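ABC sugar transporter, periplasmic sugar binding protein (PDB 3ROT) probably binds a sugar in the periplasm and hands it to an ABC transporter for uptake. Local coordinates at residues Y104-N112 against N267-M275. Residues are numbered along the deposited sequence; the frame is centred on the assembly and turned at random.
Sequences YLVFLGSDN and NPVNINTAM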
loop_
_atom_site.group_PDB
_atom_site.type_symbol
_atom_site.label_atom_id
_atom_site.label_comp_id
_atom_site.label_asym_id
_atom_site.label_seq_id
_atom_site.Cartn_x
_atom_site.Cartn_y
_atom_site.Cartn_z
ATOM N N TYR A 104 -12.422 6.386 -27.959
ATOM C CA TYR A 104 -13.037 6.715 -26.680
ATOM C C TYR A 104 -13.626 8.096 -26.943
ATOM O O TYR A 104 -13.161 8.803 -27.837
ATOM C CB TYR A 104 -12.010 6.712 -25.527
ATOM C CG TYR A 104 -10.914 7.759 -25.592
ATOM C CD1 TYR A 104 -11.146 9.063 -25.158
ATOM C CD2 TYR A 104 -9.659 7.453 -26.116
ATOM C CE1 TYR A 104 -10.169 10.036 -25.247
ATOM C CE2 TYR A 104 -8.670 8.421 -26.212
ATOM C CZ TYR A 104 -8.935 9.714 -25.777
ATOM O OH TYR A 104 -7.988 10.693 -25.894
ATOM N N LEU A 105 -14.660 8.472 -26.199
ATOM C CA LEU A 105 -15.307 9.756 -26.428
ATOM C C LEU A 105 -14.484 10.958 -25.984
ATOM O O LEU A 105 -14.050 11.767 -26.813
ATOM C CB LEU A 105 -16.677 9.772 -25.751
ATOM C CG LEU A 105 -17.703 8.785 -26.322
ATOM C CD1 LEU A 105 -18.935 8.786 -25.441
ATOM C CD2 LEU A 105 -18.074 9.163 -27.758
ATOM N N VAL A 106 -14.263 11.066 -24.679
ATOM C CA VAL A 106 -13.502 12.182 -24.125
ATOM C C VAL A 106 -12.563 11.708 -23.027
ATOM O O VAL A 106 -12.642 10.564 -22.578
ATOM C CB VAL A 106 -14.441 13.253 -23.549
ATOM C CG1 VAL A 106 -15.282 13.855 -24.676
ATOM C CG2 VAL A 106 -15.344 12.628 -22.488
ATOM N N PHE A 107 -11.682 12.604 -22.601
ATOM C CA PHE A 107 -10.702 12.302 -21.568
ATOM C C PHE A 107 -10.784 13.279 -20.400
ATOM O O PHE A 107 -10.757 14.497 -20.593
ATOM C CB PHE A 107 -9.293 12.358 -22.169
ATOM C CG PHE A 107 -8.189 12.253 -21.152
ATOM C CD1 PHE A 107 -7.980 11.073 -20.449
ATOM C CD2 PHE A 107 -7.340 13.328 -20.922
ATOM C CE1 PHE A 107 -6.938 10.963 -19.534
ATOM C CE2 PHE A 107 -6.292 13.232 -20.005
ATOM C CZ PHE A 107 -6.093 12.042 -19.310
ATOM N N LEU A 108 -10.886 12.727 -19.197
ATOM C CA LEU A 108 -10.910 13.507 -17.969
ATOM C C LEU A 108 -9.648 13.132 -17.204
ATOM O O LEU A 108 -9.454 11.977 -16.846
ATOM C CB LEU A 108 -12.118 13.175 -17.102
ATOM C CG LEU A 108 -13.482 13.684 -17.564
ATOM C CD1 LEU A 108 -14.180 12.605 -18.360
ATOM C CD2 LEU A 108 -14.317 14.066 -16.341
ATOM N N GLY A 109 -8.796 14.113 -16.964
ATOM C CA GLY A 109 -7.559 13.868 -16.246
ATOM C C GLY A 109 -6.669 15.053 -16.513
ATOM O O GLY A 109 -7.138 16.089 -16.991
ATOM N N SER A 110 -5.387 14.926 -16.211
ATOM C CA SER A 110 -4.493 16.036 -16.477
ATOM C C SER A 110 -3.657 15.759 -17.715
ATOM O O SER A 110 -3.637 14.641 -18.232
ATOM C CB SER A 110 -3.596 16.306 -15.260
ATOM O OG SER A 110 -2.975 15.126 -14.797
ATOM N N ASP A 111 -3.003 16.803 -18.207
ATOM C CA ASP A 111 -2.132 16.703 -19.369
ATOM C C ASP A 111 -0.786 16.303 -18.762
ATOM O O ASP A 111 -0.043 17.145 -18.273
ATOM C CB ASP A 111 -2.032 18.068 -20.042
ATOM C CG ASP A 111 -1.068 18.075 -21.215
ATOM O OD1 ASP A 111 -0.074 17.318 -21.183
ATOM O OD2 ASP A 111 -1.299 18.859 -22.160
ATOM N N ASN A 112 -0.492 15.010 -18.779
ATOM C CA ASN A 112 0.733 14.481 -18.187
ATOM C C ASN A 112 2.030 15.175 -18.587
ATOM O O ASN A 112 2.866 15.453 -17.736
ATOM C CB ASN A 112 0.827 12.979 -18.462
ATOM C CG ASN A 112 0.035 12.159 -17.461
ATOM O OD1 ASN A 112 -0.640 11.195 -17.818
ATOM N ND2 ASN A 112 0.127 12.538 -16.189
ATOM N N ASN A 267 -23.535 15.563 -25.414
ATOM C CA ASN A 267 -22.232 15.068 -25.830
ATOM C C ASN A 267 -21.241 15.413 -24.721
ATOM O O ASN A 267 -21.112 16.580 -24.342
ATOM C CB ASN A 267 -21.806 15.751 -27.128
ATOM C CG ASN A 267 -22.685 15.365 -28.308
ATOM O OD1 ASN A 267 -22.839 16.132 -29.259
ATOM N ND2 ASN A 267 -23.254 14.168 -28.255
ATOM N N PRO A 268 -20.558 14.400 -24.157
ATOM C CA PRO A 268 -19.595 14.686 -23.094
ATOM C C PRO A 268 -18.402 15.442 -23.661
ATOM O O PRO A 268 -18.157 15.408 -24.868
ATOM C CB PRO A 268 -19.225 13.297 -22.571
ATOM C CG PRO A 268 -19.448 12.417 -23.744
ATOM C CD PRO A 268 -20.728 12.949 -24.336
ATOM N N VAL A 269 -17.672 16.127 -22.792
ATOM C CA VAL A 269 -16.517 16.886 -23.233
ATOM C C VAL A 269 -15.248 16.544 -22.445
ATOM O O VAL A 269 -15.315 15.997 -21.330
ATOM C CB VAL A 269 -16.795 18.398 -23.141
ATOM C CG1 VAL A 269 -17.988 18.750 -24.022
ATOM C CG2 VAL A 269 -17.065 18.806 -21.704
ATOM N N ASN A 270 -14.099 16.846 -23.054
ATOM C CA ASN A 270 -12.801 16.607 -22.437
ATOM C C ASN A 270 -12.685 17.582 -21.274
ATOM O O ASN A 270 -13.155 18.709 -21.363
ATOM C CB ASN A 270 -11.660 16.885 -23.428
ATOM C CG ASN A 270 -11.656 15.938 -24.614
ATOM O OD1 ASN A 270 -11.790 16.369 -25.765
ATOM N ND2 ASN A 270 -11.496 14.648 -24.348
ATOM N N ILE A 271 -12.059 17.153 -20.185
ATOM C CA ILE A 271 -11.887 18.018 -19.029
ATOM C C ILE A 271 -10.534 17.819 -18.363
ATOM O O ILE A 271 -10.240 16.727 -17.881
ATOM C CB ILE A 271 -12.961 17.759 -17.952
ATOM C CG1 ILE A 271 -14.351 18.037 -18.513
ATOM C CG2 ILE A 271 -12.711 18.651 -16.733
ATOM C CD1 ILE A 271 -15.451 17.611 -17.566
ATOM N N ASN A 272 -9.719 18.873 -18.347
ATOM C CA ASN A 272 -8.416 18.822 -17.684
ATOM C C ASN A 272 -8.730 19.074 -16.203
ATOM O O ASN A 272 -9.137 20.175 -15.835
ATOM C CB ASN A 272 -7.496 19.927 -18.211
ATOM C CG ASN A 272 -6.073 19.803 -17.683
ATOM O OD1 ASN A 272 -5.845 19.450 -16.526
ATOM N ND2 ASN A 272 -5.105 20.103 -18.538
ATOM N N THR A 273 -8.548 18.061 -15.357
ATOM C CA THR A 273 -8.874 18.200 -13.940
ATOM C C THR A 273 -7.821 18.859 -13.062
ATOM O O THR A 273 -8.061 19.069 -11.873
ATOM C CB THR A 273 -9.225 16.832 -13.304
ATOM O OG1 THR A 273 -8.181 15.889 -13.576
ATOM C CG2 THR A 273 -10.546 16.313 -13.844
ATOM N N ALA A 274 -6.667 19.197 -13.638
ATOM C CA ALA A 274 -5.601 19.821 -12.861
ATOM C C ALA A 274 -5.938 21.241 -12.430
ATOM O O ALA A 274 -6.683 21.958 -13.093
ATOM C CB ALA A 274 -4.290 19.809 -13.638
HETATM N N MSE A 275 -5.344 21.632 -11.311
HETATM C CA MSE A 275 -5.522 22.940 -10.681
HETATM C C MSE A 275 -5.116 24.136 -11.515
HETATM O O MSE A 275 -4.561 25.090 -10.909
HETATM C CB MSE A 275 -4.705 22.940 -9.413
HETATM C CG MSE A 275 -4.645 21.566 -8.814
HETATM SE SE MSE A 275 -5.673 21.613 -7.151
HETATM C CE MSE A 275 -4.378 22.450 -6.055
#
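L108 and I271 pair as neighbours on two parallel strands, 107-109 and 271-272. Three backbone hydrogen bonds join the segments, the last from T273 just past strand 271-272. I271 N gives to F107 O, and G109 N gives to I271 O at 3.1 Å. T273 N then gives to G109 O at 2.9 Å, but from above the carbonyl plane, 57° out of it. N272 CA adds a weaker CA-H...O contact to the same oxygen. On the face of the sheet that carries L108 and I271, the two side chains lie side by side and point the same way. L108 CD2 meets I271 CD1 at 3.9 Å.

V106 can be followed from its root. CB rests near V269 C. V106 CG1 reaches P268 O at 3.3 Å and also touches V269 C. V106 CG2 lies against V269 O and meets P268 CB at 3.9 Å. V106 CG1 is anti to the carbonyl carbon of V106 (chi1 -64°), which lays both methyls on the P268-V269 backbone. Just before it, L105 CD1 touches P268 CG at 4.0 Å, the two side chains set at a slant.

At the other end, N272 makes an Asx turn. N272 OD1 accepts from A274 N at 3.0 Å, in the carbonyl plane, which helps to hold the amide's rotation. A274 CB then packs on S110 CB. T273 OG1 lies over the G109 backbone and is hydrogen-bonded to Q245 O.

The pairing adds the chain's last strand to the edge of a six-stranded parallel sheet, in one lobe of the periplasmic binding protein fold. Strand 89-92 flanks 107-109 on its other side. Helix 247-264 packs under L108 and I271 through L253 and Q257, while D111 caps helix 112-126 at L114 N.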